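336aa long hypothetical dTDP-glucose 4,6-dehydratase (Pyrococcus horikoshii, PDB 2HUN) binds NAD in a Rossmann-fold domain and is probably a dTDP-glucose 4,6-dehydratase, a lyase of nucleotide-sugar metabolism. Local coordinates at residues L6-G11 against W30-I35; V80-E85 against V123-D128; N180-Y185 against R215-V220. One frame throughout, in Å; residues are numbered along the deposited sequence.

Interaction 1 of 3, residues L6-G11 against W30-I35; sequences LLVTGG and WEVINI. With NAD (nicotinamide-adenine-dinucleotide), chain C.
Leu6 meets Trp30 at the rim of the indole: its CD1 lies near the ring plane, 3.5 Å from Trp30 CZ3, so the methyl touches the edge of the six-membered ring and not its face. Leu6 CG stands beside its own backbone N (chi1 -58°), which carries the branch back toward the tryptophan just before the neighbouring strand. Farther along the same side of the sheet, Val8 CG2 approaches Val32 CG1 at 4.1 Å, a looser touch between two valine branches.

The other side carries Leu7, Thr9, Ile33 and Ile35. Leu7 reaches across with CD1 alone, which sits 3.8 Å from Ile33 CG2 and also brushes Ile35 CG2. Thr9 and Ile35 run side by side in the same direction, their CG2 methyls 3.6 Å apart, while Thr9 OG1 is hydrogen-bonded outside the contact, to His81. Five backbone hydrogen bonds join the parallel strands, starting with an almost straight one from Leu6 N to Glu31 O and ending with Gly10 N to Ile35 O. This is the first beta-alpha-beta unit of the Rossmann fold, with helix 14-26 as the crossover between the strands.

Asn34 swings its amide toward the turn after strand 5-9, CG being anti to the backbone N (chi1 167°), and packs against Gly11, with CG 3.6 Å from Gly11 CA. An alanine here would remove that amide and is likely to leave a gap beside Gly11, giving the glycine turn more freedom to shift. A side chain on Gly11 would collide with Asn34, and one on Gly10 with the adenosine ribose of NAD, whose O4B lies 3.3 Å from Gly10 CA.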
loop_
_atom_site.group_PDB
_atom_site.type_symbol
_atom_site.label_atom_id
_atom_site.label_comp_id
_atom_site.label_asym_id
_atom_site.label_seq_id
_atom_site.Cartn_x
_atom_site.Cartn_y
_atom_site.Cartn_z
ATOM N N LEU A 6 20.099 16.125 9.417
ATOM C CA LEU A 6 18.852 15.393 9.241
ATOM C C LEU A 6 17.670 16.274 8.899
ATOM O O LEU A 6 17.543 17.389 9.401
ATOM C CB LEU A 6 18.487 14.621 10.512
ATOM C CG LEU A 6 19.446 13.585 11.095
ATOM C CD1 LEU A 6 18.832 13.013 12.374
ATOM C CD2 LEU A 6 19.716 12.483 10.082
ATOM N N LEU A 7 16.807 15.753 8.036
ATOM C CA LEU A 7 15.574 16.429 7.683
ATOM C C LEU A 7 14.529 15.606 8.424
ATOM O O LEU A 7 14.387 14.413 8.160
ATOM C CB LEU A 7 15.289 16.348 6.183
ATOM C CG LEU A 7 13.902 16.892 5.821
ATOM C CD1 LEU A 7 13.870 18.409 6.057
ATOM C CD2 LEU A 7 13.570 16.565 4.370
ATOM N N VAL A 8 13.832 16.220 9.371
ATOM C CA VAL A 8 12.797 15.521 10.122
ATOM C C VAL A 8 11.436 16.080 9.722
ATOM O O VAL A 8 11.152 17.250 9.983
ATOM C CB VAL A 8 12.969 15.707 11.652
ATOM C CG1 VAL A 8 11.799 15.058 12.388
ATOM C CG2 VAL A 8 14.301 15.098 12.121
ATOM N N THR A 9 10.602 15.261 9.077
ATOM C CA THR A 9 9.272 15.724 8.675
ATOM C C THR A 9 8.312 15.477 9.836
ATOM O O THR A 9 8.463 14.511 10.591
ATOM C CB THR A 9 8.734 14.987 7.408
ATOM O OG1 THR A 9 8.369 13.643 7.745
ATOM C CG2 THR A 9 9.792 14.970 6.297
ATOM N N GLY A 10 7.329 16.359 9.975
ATOM C CA GLY A 10 6.366 16.234 11.053
ATOM C C GLY A 10 7.030 16.406 12.406
ATOM O O GLY A 10 6.565 15.870 13.412
ATOM N N GLY A 11 8.116 17.170 12.430
ATOM C CA GLY A 11 8.848 17.389 13.663
ATOM C C GLY A 11 8.145 18.185 14.747
ATOM O O GLY A 11 8.547 18.122 15.908
ATOM N N TRP A 30 25.367 17.156 15.261
ATOM C CA TRP A 30 24.324 16.911 14.276
ATOM C C TRP A 30 23.470 18.159 14.098
ATOM O O TRP A 30 23.445 19.034 14.962
ATOM C CB TRP A 30 23.440 15.746 14.719
ATOM C CG TRP A 30 24.054 14.393 14.537
ATOM C CD1 TRP A 30 25.377 14.061 14.650
ATOM C CD2 TRP A 30 23.353 13.166 14.300
ATOM N NE1 TRP A 30 25.541 12.703 14.504
ATOM C CE2 TRP A 30 24.315 12.130 14.288
ATOM C CE3 TRP A 30 22.005 12.843 14.100
ATOM C CZ2 TRP A 30 23.969 10.788 14.086
ATOM C CZ3 TRP A 30 21.660 11.506 13.900
ATOM C CH2 TRP A 30 22.642 10.496 13.894
ATOM N N GLU A 31 22.776 18.236 12.970
ATOM C CA GLU A 31 21.908 19.367 12.676
ATOM C C GLU A 31 20.539 18.872 12.230
ATOM O O GLU A 31 20.419 17.821 11.600
ATOM C CB GLU A 31 22.514 20.236 11.578
ATOM C CG GLU A 31 23.769 20.979 11.987
ATOM C CD GLU A 31 24.349 21.783 10.841
ATOM O OE1 GLU A 31 23.609 22.596 10.253
ATOM O OE2 GLU A 31 25.544 21.598 10.526
ATOM N N VAL A 32 19.506 19.641 12.547
ATOM C CA VAL A 32 18.157 19.264 12.184
ATOM C C VAL A 32 17.363 20.358 11.482
ATOM O O VAL A 32 17.374 21.520 11.885
ATOM C CB VAL A 32 17.361 18.835 13.428
ATOM C CG1 VAL A 32 15.882 18.717 13.080
ATOM C CG2 VAL A 32 17.897 17.508 13.961
ATOM N N ILE A 33 16.686 19.970 10.413
ATOM C CA ILE A 33 15.815 20.868 9.689
ATOM C C ILE A 33 14.469 20.193 9.851
ATOM O O ILE A 33 14.291 19.055 9.418
ATOM C CB ILE A 33 16.128 20.940 8.193
ATOM C CG1 ILE A 33 17.487 21.598 7.965
ATOM C CG2 ILE A 33 15.023 21.712 7.489
ATOM C CD1 ILE A 33 17.922 21.588 6.511
ATOM N N ASN A 34 13.537 20.884 10.491
ATOM C CA ASN A 34 12.207 20.353 10.727
ATOM C C ASN A 34 11.195 20.962 9.770
ATOM O O ASN A 34 10.965 22.168 9.784
ATOM C CB ASN A 34 11.807 20.621 12.193
ATOM C CG ASN A 34 10.330 20.397 12.459
ATOM O OD1 ASN A 34 9.653 19.694 11.719
ATOM N ND2 ASN A 34 9.827 20.987 13.543
ATOM N N ILE A 35 10.607 20.128 8.919
ATOM C CA ILE A 35 9.603 20.612 7.989
ATOM C C ILE A 35 8.272 20.101 8.513
ATOM O O ILE A 35 8.071 18.901 8.685
ATOM C CB ILE A 35 9.861 20.119 6.538
ATOM C CG1 ILE A 35 8.750 20.626 5.619
ATOM C CG2 ILE A 35 9.965 18.599 6.496
ATOM C CD1 ILE A 35 8.978 20.337 4.149
HETATM P PA NAD C . 1.020 14.014 15.340
HETATM O O1A NAD C . -0.351 14.093 14.810
HETATM O O2A NAD C . 1.290 14.427 16.746
HETATM O O5B NAD C . 1.944 14.925 14.396
HETATM C C5B NAD C . 2.015 14.772 12.971
HETATM C C4B NAD C . 2.906 15.936 12.518
HETATM O O4B NAD C . 3.115 15.881 11.093
HETATM C C3B NAD C . 2.239 17.307 12.823
HETATM O O3B NAD C . 3.193 18.207 13.411
HETATM C C2B NAD C . 1.691 17.739 11.450
HETATM O O2B NAD C . 1.530 19.143 11.242
HETATM C C1B NAD C . 2.698 17.103 10.491
HETATM N N9A NAD C . 2.152 16.810 9.147
HETATM C C8A NAD C . 1.054 16.100 8.827
HETATM N N7A NAD C . 0.917 16.075 7.502
HETATM C C5A NAD C . 1.918 16.764 6.961
HETATM C C6A NAD C . 2.309 17.093 5.634
HETATM N N6A NAD C . 1.632 16.710 4.560
HETATM N N1A NAD C . 3.479 17.874 5.480
HETATM C C2A NAD C . 4.206 18.297 6.603
HETATM N N3A NAD C . 3.836 17.988 7.853
HETATM C C4A NAD C . 2.717 17.236 8.018
HETATM O O3 NAD C . 1.351 12.460 15.303
HETATM P PN NAD C . 2.557 11.533 15.741
HETATM O O1N NAD C . 1.900 10.613 16.715
HETATM O O2N NAD C . 3.689 12.310 16.287
HETATM O O5D NAD C . 2.886 10.639 14.436
HETATM C C5D NAD C . 4.171 10.572 13.811
HETATM C C4D NAD C . 4.221 9.318 12.902
HETATM O O4D NAD C . 4.263 8.117 13.691
HETATM C C3D NAD C . 3.014 9.223 11.959
HETATM O O3D NAD C . 3.491 8.830 10.645
HETATM C C2D NAD C . 2.133 8.122 12.613
HETATM O O2D NAD C . 1.377 7.439 11.609
HETATM C C1D NAD C . 3.179 7.256 13.295
HETATM N N1N NAD C . 2.702 6.513 14.479
HETATM C C2N NAD C . 2.315 7.169 15.696
HETATM C C3N NAD C . 1.884 6.387 16.782
HETATM C C7N NAD C . 1.463 7.025 18.125
HETATM O O7N NAD C . 1.264 6.286 19.098
HETATM N N7N NAD C . 1.339 8.344 18.214
HETATM C C4N NAD C . 1.834 4.974 16.668
HETATM C C5N NAD C . 2.217 4.347 15.464
HETATM C C6N NAD C . 2.654 5.103 14.364
#

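Interaction 2 of 3, residues V80-E85 against V123-D128; sequences VHLAAE and VHVSTD. With NAD (nicotinamide-adenine-dinucleotide), chain C.
His81 and His124 project from the same side of two parallel strands and meet rim to rim, neither ring covering the face of the other. Starting at its root, His81 CB rests 3.5 Å from Val123 O, the carbonyl that also accepts the nearly straight hydrogen bond from His81 N. CG lies anti to the backbone N (chi1 -168°), and this directs the imidazole alongside that of His124. CD2 does the touching: it points at His124 ND1, 3.4 Å away and in the plane of the His81 ring, with the two ring planes 27° apart. Both ring nitrogens are hydrogen-bonded, ND1 to Thr9 and NE2 to Thr106 OG1, which should hold the rotation of the imidazole.

After His81 the strands part. Val125 N still bonds to His81 O, 3.2 Å away, and Val125 CG2 packs 3.8 Å from Leu82 CD2. The fork that opens here, at the C-terminal ends of the parallel strands as is usual in a Rossmann fold, receives the cofactor. Leu82 O accepts a hydrogen bond from NAD O3D of the nicotinamide ribose, Val125 CG1 lies 3.6 Å from NAD O4D, and Thr127 CB approaches NAD C6N of the nicotinamide.

Strand 78-81 lies between strands 5-9 and 121-127, and the latter is flanked on its far side by strand 172-182. Helix 96-116 packs on both histidines, while helix 150-168 supplies Ser158 to His124 NE2 and Lys155 to Val125 O.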
loop_
_atom_site.group_PDB
_atom_site.type_symbol
_atom_site.label_atom_id
_atom_site.label_comp_id
_atom_site.label_asym_id
_atom_site.label_seq_id
_atom_site.Cartn_x
_atom_site.Cartn_y
_atom_site.Cartn_z
ATOM N N VAL A 80 14.199 11.520 8.281
ATOM C CA VAL A 80 13.341 10.752 9.177
ATOM C C VAL A 80 11.933 11.285 8.932
ATOM O O VAL A 80 11.610 12.406 9.322
ATOM C CB VAL A 80 13.752 10.951 10.646
ATOM C CG1 VAL A 80 12.788 10.214 11.565
ATOM C CG2 VAL A 80 15.176 10.429 10.857
ATOM N N HIS A 81 11.109 10.467 8.278
ATOM C CA HIS A 81 9.736 10.795 7.829
ATOM C C HIS A 81 8.624 10.506 8.874
ATOM O O HIS A 81 8.058 9.422 8.933
ATOM C CB HIS A 81 9.459 10.013 6.545
ATOM C CG HIS A 81 8.204 10.536 5.896
ATOM N ND1 HIS A 81 7.895 11.855 5.823
ATOM C CD2 HIS A 81 7.186 9.808 5.269
ATOM C CE1 HIS A 81 6.722 11.918 5.165
ATOM N NE2 HIS A 81 6.273 10.707 4.822
ATOM N N LEU A 82 8.233 11.488 9.683
ATOM C CA LEU A 82 7.161 11.293 10.653
ATOM C C LEU A 82 5.854 11.962 10.236
ATOM O O LEU A 82 4.791 11.622 10.752
ATOM C CB LEU A 82 7.592 11.822 12.019
ATOM C CG LEU A 82 8.730 11.026 12.657
ATOM C CD1 LEU A 82 9.800 11.972 13.187
ATOM C CD2 LEU A 82 8.178 10.155 13.762
ATOM N N ALA A 83 5.931 12.901 9.297
ATOM C CA ALA A 83 4.752 13.621 8.835
ATOM C C ALA A 83 3.624 12.738 8.298
ATOM O O ALA A 83 3.830 11.909 7.403
ATOM C CB ALA A 83 5.153 14.644 7.778
ATOM N N ALA A 84 2.424 12.943 8.832
ATOM C CA ALA A 84 1.255 12.178 8.413
ATOM C C ALA A 84 0.002 12.675 9.119
ATOM O O ALA A 84 0.089 13.346 10.145
ATOM C CB ALA A 84 1.459 10.690 8.738
ATOM N N GLU A 85 -1.151 12.346 8.543
ATOM C CA GLU A 85 -2.462 12.667 9.116
ATOM C C GLU A 85 -2.828 11.331 9.767
ATOM O O GLU A 85 -2.831 10.294 9.089
ATOM C CB GLU A 85 -3.466 12.998 8.014
ATOM C CG GLU A 85 -3.346 14.411 7.442
ATOM C CD GLU A 85 -3.800 15.484 8.429
ATOM O OE1 GLU A 85 -4.600 15.175 9.340
ATOM O OE2 GLU A 85 -3.371 16.645 8.285
ATOM N N VAL A 123 14.415 6.995 6.532
ATOM C CA VAL A 123 13.654 6.155 7.447
ATOM C C VAL A 123 12.191 6.584 7.367
ATOM O O VAL A 123 11.856 7.726 7.674
ATOM C CB VAL A 123 14.132 6.291 8.906
ATOM C CG1 VAL A 123 13.156 5.577 9.834
ATOM C CG2 VAL A 123 15.532 5.694 9.058
ATOM N N HIS A 124 11.337 5.661 6.938
ATOM C CA HIS A 124 9.897 5.892 6.801
ATOM C C HIS A 124 9.217 5.347 8.056
ATOM O O HIS A 124 9.286 4.139 8.330
ATOM C CB HIS A 124 9.384 5.144 5.561
ATOM C CG HIS A 124 7.919 5.305 5.301
ATOM N ND1 HIS A 124 7.364 6.486 4.857
ATOM C CD2 HIS A 124 6.901 4.417 5.374
ATOM C CE1 HIS A 124 6.069 6.316 4.663
ATOM N NE2 HIS A 124 5.763 5.068 4.969
ATOM N N VAL A 125 8.572 6.235 8.816
ATOM C CA VAL A 125 7.877 5.847 10.043
ATOM C C VAL A 125 6.420 5.453 9.745
ATOM O O VAL A 125 5.657 6.216 9.141
ATOM C CB VAL A 125 7.907 6.991 11.091
ATOM C CG1 VAL A 125 7.260 6.522 12.401
ATOM C CG2 VAL A 125 9.346 7.409 11.355
ATOM N N SER A 126 6.037 4.257 10.178
ATOM C CA SER A 126 4.690 3.768 9.925
ATOM C C SER A 126 4.042 3.214 11.199
ATOM O O SER A 126 4.597 3.354 12.297
ATOM C CB SER A 126 4.734 2.707 8.815
ATOM O OG SER A 126 3.443 2.411 8.315
ATOM N N THR A 127 2.893 2.555 11.044
ATOM C CA THR A 127 2.131 2.050 12.187
ATOM C C THR A 127 1.765 0.569 12.236
ATOM O O THR A 127 1.653 -0.102 11.207
ATOM C CB THR A 127 0.813 2.838 12.316
ATOM O OG1 THR A 127 0.003 2.267 13.348
ATOM C CG2 THR A 127 0.055 2.794 11.015
ATOM N N ASP A 128 1.539 0.082 13.454
ATOM C CA ASP A 128 1.157 -1.309 13.687
ATOM C C ASP A 128 -0.245 -1.559 13.133
ATOM O O ASP A 128 -0.661 -2.704 12.948
ATOM C CB ASP A 128 1.203 -1.624 15.195
ATOM C CG ASP A 128 0.183 -0.814 16.017
ATOM O OD1 ASP A 128 -0.224 0.287 15.590
ATOM O OD2 ASP A 128 -0.198 -1.282 17.111
HETATM P PA NAD C . 1.020 14.014 15.340
HETATM O O1A NAD C . -0.351 14.093 14.810
HETATM O O2A NAD C . 1.290 14.427 16.746
HETATM O O5B NAD C . 1.944 14.925 14.396
HETATM C C5B NAD C . 2.015 14.772 12.971
HETATM C C4B NAD C . 2.906 15.936 12.518
HETATM O O4B NAD C . 3.115 15.881 11.093
HETATM C C3B NAD C . 2.239 17.307 12.823
HETATM O O3B NAD C . 3.193 18.207 13.411
HETATM C C2B NAD C . 1.691 17.739 11.450
HETATM O O2B NAD C . 1.530 19.143 11.242
HETATM C C1B NAD C . 2.698 17.103 10.491
HETATM N N9A NAD C . 2.152 16.810 9.147
HETATM C C8A NAD C . 1.054 16.100 8.827
HETATM N N7A NAD C . 0.917 16.075 7.502
HETATM C C5A NAD C . 1.918 16.764 6.961
HETATM C C6A NAD C . 2.309 17.093 5.634
HETATM N N6A NAD C . 1.632 16.710 4.560
HETATM N N1A NAD C . 3.479 17.874 5.480
HETATM C C2A NAD C . 4.206 18.297 6.603
HETATM N N3A NAD C . 3.836 17.988 7.853
HETATM C C4A NAD C . 2.717 17.236 8.018
HETATM O O3 NAD C . 1.351 12.460 15.303
HETATM P PN NAD C . 2.557 11.533 15.741
HETATM O O1N NAD C . 1.900 10.613 16.715
HETATM O O2N NAD C . 3.689 12.310 16.287
HETATM O O5D NAD C . 2.886 10.639 14.436
HETATM C C5D NAD C . 4.171 10.572 13.811
HETATM C C4D NAD C . 4.221 9.318 12.902
HETATM O O4D NAD C . 4.263 8.117 13.691
HETATM C C3D NAD C . 3.014 9.223 11.959
HETATM O O3D NAD C . 3.491 8.830 10.645
HETATM C C2D NAD C . 2.133 8.122 12.613
HETATM O O2D NAD C . 1.377 7.439 11.609
HETATM C C1D NAD C . 3.179 7.256 13.295
HETATM N N1N NAD C . 2.702 6.513 14.479
HETATM C C2N NAD C . 2.315 7.169 15.696
HETATM C C3N NAD C . 1.884 6.387 16.782
HETATM C C7N NAD C . 1.463 7.025 18.125
HETATM O O7N NAD C . 1.264 6.286 19.098
HETATM N N7N NAD C . 1.339 8.344 18.214
HETATM C C4N NAD C . 1.834 4.974 16.668
HETATM C C5N NAD C . 2.217 4.347 15.464
HETATM C C6N NAD C . 2.654 5.103 14.364
#

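Interaction 3 of 3, residues N180-Y185 against R215-V220; sequences NNYGPY and RDWLYV. With NAD (nicotinamide-adenine-dinucleotide), chain C.
Asn180, Asn181 and Tyr182 pair with Trp217, Leu218 and Tyr219 as parallel strands whose axes cross at 41°. The central hydrogen bond, Leu218 N to Asn180 O, is short at 2.8 Å. Tyr182 N bonds to Leu218 O less directly, and Tyr182 O receives Val220 N. Asp216 O takes two donors from Asn180: a weak bond from the backbone N and one from ND2, 3.1 Å away.

Asn180 CB lies over the six-membered ring of Trp217, 4.0 Å from its centroid, in a CH-pi contact. Asn180 ND2 lies against Arg215 CB and CD, 3.3 Å from each, the amide steeply inclined to the guanidinium, and Trp217 CH2 lies over one guanidinium face. Asn181 N, directed away from strand 215-219, donates a nearly straight 2.7 Å hydrogen bond to NAD O7N of the carboxamide; its side chain lies on the same side of the sheet as Leu218.

Tyr182 holds CG between its backbone N and carbonyl carbon (chi1 70°), which folds the ring back across the neighbouring strand. Tyr219 CA sits over one face, 4.0 Å from the ring centroid, and the Tyr219 ring turns its edge toward that face in an offset edge-to-face pair, planes at 64°. At the tip, a water links Tyr182 OH with Trp217 O. Gly183 CA comes within 3.8 Å of Tyr219 CE1, and a CB there would clash with Val220 CG1.

Strand 215-219 runs straight into helix 220-233, with Tyr219 at its N-cap, and the pair continues the parallel Rossmann-type sheet beside the nicotinamide end of NAD. Strand 172-182 also pairs with strands 121-127 and 239-242. Helix 191-200 packs on Tyr182 and Trp217, helix 300-313 on Tyr182, Pro184 and Tyr219, and helix 14-26 on Asn181 and Val220.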
loop_
_atom_site.group_PDB
_atom_site.type_symbol
_atom_site.label_atom_id
_atom_site.label_comp_id
_atom_site.label_asym_id
_atom_site.label_seq_id
_atom_site.Cartn_x
_atom_site.Cartn_y
_atom_site.Cartn_z
ATOM N N ASN A 180 1.521 1.772 20.122
ATOM C CA ASN A 180 1.103 3.031 20.728
ATOM C C ASN A 180 2.176 3.738 21.549
ATOM O O ASN A 180 2.728 3.161 22.482
ATOM C CB ASN A 180 -0.122 2.784 21.599
ATOM C CG ASN A 180 -1.229 2.093 20.847
ATOM O OD1 ASN A 180 -1.869 2.685 19.976
ATOM N ND2 ASN A 180 -1.450 0.819 21.164
ATOM N N ASN A 181 2.468 4.987 21.190
ATOM C CA ASN A 181 3.457 5.781 21.921
ATOM C C ASN A 181 2.784 6.586 23.031
ATOM O O ASN A 181 1.617 6.967 22.918
ATOM C CB ASN A 181 4.171 6.779 20.998
ATOM C CG ASN A 181 5.264 6.142 20.159
ATOM O OD1 ASN A 181 6.357 6.698 20.031
ATOM N ND2 ASN A 181 4.972 4.985 19.568
ATOM N N TYR A 182 3.538 6.848 24.093
ATOM C CA TYR A 182 3.067 7.647 25.217
ATOM C C TYR A 182 4.292 8.314 25.831
ATOM O O TYR A 182 5.411 7.806 25.717
ATOM C CB TYR A 182 2.342 6.773 26.251
ATOM C CG TYR A 182 3.224 5.831 27.039
ATOM C CD1 TYR A 182 3.553 4.572 26.540
ATOM C CD2 TYR A 182 3.725 6.195 28.287
ATOM C CE1 TYR A 182 4.361 3.692 27.271
ATOM C CE2 TYR A 182 4.531 5.327 29.024
ATOM C CZ TYR A 182 4.843 4.079 28.511
ATOM O OH TYR A 182 5.629 3.217 29.243
ATOM N N GLY A 183 4.083 9.467 26.457
ATOM C CA GLY A 183 5.184 10.189 27.059
ATOM C C GLY A 183 4.996 11.685 26.891
ATOM O O GLY A 183 3.899 12.136 26.544
ATOM N N PRO A 184 6.054 12.482 27.110
ATOM C CA PRO A 184 5.991 13.944 26.984
ATOM C C PRO A 184 5.449 14.438 25.647
ATOM O O PRO A 184 5.671 13.821 24.602
ATOM C CB PRO A 184 7.441 14.372 27.200
ATOM C CG PRO A 184 7.977 13.296 28.121
ATOM C CD PRO A 184 7.406 12.046 27.509
ATOM N N TYR A 185 4.727 15.551 25.691
ATOM C CA TYR A 185 4.183 16.173 24.490
ATOM C C TYR A 185 3.037 15.475 23.757
ATOM O O TYR A 185 2.739 15.822 22.613
ATOM C CB TYR A 185 5.321 16.447 23.507
ATOM C CG TYR A 185 6.411 17.326 24.082
ATOM C CD1 TYR A 185 6.214 18.700 24.249
ATOM C CD2 TYR A 185 7.635 16.782 24.479
ATOM C CE1 TYR A 185 7.213 19.514 24.795
ATOM C CE2 TYR A 185 8.638 17.583 25.028
ATOM C CZ TYR A 185 8.421 18.948 25.181
ATOM O OH TYR A 185 9.421 19.739 25.702
ATOM N N ARG A 215 -3.631 -3.419 23.852
ATOM C CA ARG A 215 -2.809 -2.556 23.024
ATOM C C ARG A 215 -1.428 -2.584 23.652
ATOM O O ARG A 215 -1.290 -2.725 24.868
ATOM C CB ARG A 215 -3.344 -1.118 23.002
ATOM C CG ARG A 215 -4.451 -0.902 21.987
ATOM C CD ARG A 215 -4.724 0.571 21.739
ATOM N NE ARG A 215 -5.267 1.251 22.913
ATOM C CZ ARG A 215 -5.714 2.503 22.900
ATOM N NH1 ARG A 215 -5.677 3.204 21.774
ATOM N NH2 ARG A 215 -6.206 3.049 24.004
ATOM N N ASP A 216 -0.409 -2.478 22.811
ATOM C CA ASP A 216 0.962 -2.476 23.277
ATOM C C ASP A 216 1.341 -1.015 23.513
ATOM O O ASP A 216 1.048 -0.149 22.688
ATOM C CB ASP A 216 1.876 -3.104 22.218
ATOM C CG ASP A 216 3.310 -3.244 22.693
ATOM O OD1 ASP A 216 3.539 -3.995 23.663
ATOM O OD2 ASP A 216 4.208 -2.598 22.104
ATOM N N TRP A 217 1.972 -0.741 24.647
ATOM C CA TRP A 217 2.376 0.620 24.963
ATOM C C TRP A 217 3.885 0.748 24.941
ATOM O O TRP A 217 4.600 0.001 25.614
ATOM C CB TRP A 217 1.801 1.045 26.317
ATOM C CG TRP A 217 0.303 1.105 26.281
ATOM C CD1 TRP A 217 -0.571 0.117 26.637
ATOM C CD2 TRP A 217 -0.495 2.172 25.749
ATOM N NE1 TRP A 217 -1.861 0.498 26.354
ATOM C CE2 TRP A 217 -1.843 1.757 25.810
ATOM C CE3 TRP A 217 -0.199 3.437 25.223
ATOM C CZ2 TRP A 217 -2.896 2.564 25.364
ATOM C CZ3 TRP A 217 -1.249 4.238 24.778
ATOM C CH2 TRP A 217 -2.579 3.796 24.854
ATOM N N LEU A 218 4.362 1.696 24.142
ATOM C CA LEU A 218 5.792 1.938 23.991
ATOM C C LEU A 218 6.161 3.361 24.404
ATOM O O LEU A 218 5.648 4.324 23.829
ATOM C CB LEU A 218 6.179 1.706 22.526
ATOM C CG LEU A 218 7.608 1.972 22.049
ATOM C CD1 LEU A 218 8.547 0.947 22.649
ATOM C CD2 LEU A 218 7.648 1.899 20.529
ATOM N N TYR A 219 7.047 3.499 25.388
ATOM C CA TYR A 219 7.469 4.834 25.823
ATOM C C TYR A 219 8.095 5.530 24.616
ATOM O O TYR A 219 8.954 4.961 23.946
ATOM C CB TYR A 219 8.482 4.749 26.968
ATOM C CG TYR A 219 8.808 6.105 27.570
ATOM C CD1 TYR A 219 7.796 6.924 28.075
ATOM C CD2 TYR A 219 10.120 6.587 27.594
ATOM C CE1 TYR A 219 8.078 8.191 28.583
ATOM C CE2 TYR A 219 10.413 7.851 28.101
ATOM C CZ TYR A 219 9.384 8.651 28.590
ATOM O OH TYR A 219 9.658 9.914 29.053
ATOM N N VAL A 220 7.665 6.756 24.337
ATOM C CA VAL A 220 8.161 7.479 23.172
ATOM C C VAL A 220 9.683 7.536 23.041
ATOM O O VAL A 220 10.212 7.375 21.940
ATOM C CB VAL A 220 7.580 8.921 23.109
ATOM C CG1 VAL A 220 8.141 9.781 24.247
ATOM C CG2 VAL A 220 7.883 9.541 21.750
HETATM P PA NAD C . 1.020 14.014 15.340
HETATM O O1A NAD C . -0.351 14.093 14.810
HETATM O O2A NAD C . 1.290 14.427 16.746
HETATM O O5B NAD C . 1.944 14.925 14.396
HETATM C C5B NAD C . 2.015 14.772 12.971
HETATM C C4B NAD C . 2.906 15.936 12.518
HETATM O O4B NAD C . 3.115 15.881 11.093
HETATM C C3B NAD C . 2.239 17.307 12.823
HETATM O O3B NAD C . 3.193 18.207 13.411
HETATM C C2B NAD C . 1.691 17.739 11.450
HETATM O O2B NAD C . 1.530 19.143 11.242
HETATM C C1B NAD C . 2.698 17.103 10.491
HETATM N N9A NAD C . 2.152 16.810 9.147
HETATM C C8A NAD C . 1.054 16.100 8.827
HETATM N N7A NAD C . 0.917 16.075 7.502
HETATM C C5A NAD C . 1.918 16.764 6.961
HETATM C C6A NAD C . 2.309 17.093 5.634
HETATM N N6A NAD C . 1.632 16.710 4.560
HETATM N N1A NAD C . 3.479 17.874 5.480
HETATM C C2A NAD C . 4.206 18.297 6.603
HETATM N N3A NAD C . 3.836 17.988 7.853
HETATM C C4A NAD C . 2.717 17.236 8.018
HETATM O O3 NAD C . 1.351 12.460 15.303
HETATM P PN NAD C . 2.557 11.533 15.741
HETATM O O1N NAD C . 1.900 10.613 16.715
HETATM O O2N NAD C . 3.689 12.310 16.287
HETATM O O5D NAD C . 2.886 10.639 14.436
HETATM C C5D NAD C . 4.171 10.572 13.811
HETATM C C4D NAD C . 4.221 9.318 12.902
HETATM O O4D NAD C . 4.263 8.117 13.691
HETATM C C3D NAD C . 3.014 9.223 11.959
HETATM O O3D NAD C . 3.491 8.830 10.645
HETATM C C2D NAD C . 2.133 8.122 12.613
HETATM O O2D NAD C . 1.377 7.439 11.609
HETATM C C1D NAD C . 3.179 7.256 13.295
HETATM N N1N NAD C . 2.702 6.513 14.479
HETATM C C2N NAD C . 2.315 7.169 15.696
HETATM C C3N NAD C . 1.884 6.387 16.782
HETATM C C7N NAD C . 1.463 7.025 18.125
HETATM O O7N NAD C . 1.264 6.286 19.098
HETATM N N7N NAD C . 1.339 8.344 18.214
HETATM C C4N NAD C . 1.834 4.974 16.668
HETATM C C5N NAD C . 2.217 4.347 15.464
HETATM C C6N NAD C . 2.654 5.103 14.364
HETATM O O HOH W 1 6.262 0.726 27.988
#

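How the interactions relate
All three contacts belong to one sheet and touch the same NAD at different points: interaction 1 at the adenosine ribose, interaction 2 along the adenine, nicotinamide ribose and nicotinamide ring, and interaction 3 at the carboxamide. Interactions 1 and 2, with centres 13 Å apart, meet directly because strands 5-9 and 78-81 are neighbours; Leu7 O and Val80 N are 2.9 Å apart, and Thr9 OG1 is 2.7 Å from His81 ND1. Interactions 2 and 3 have centres 15 Å apart and do not touch, but strands 121-127 and 172-182 are adjacent. Interactions 1 and 3, centres about 21 Å apart and nearest atoms about 8 Å apart, do not touch; NAD contacts both.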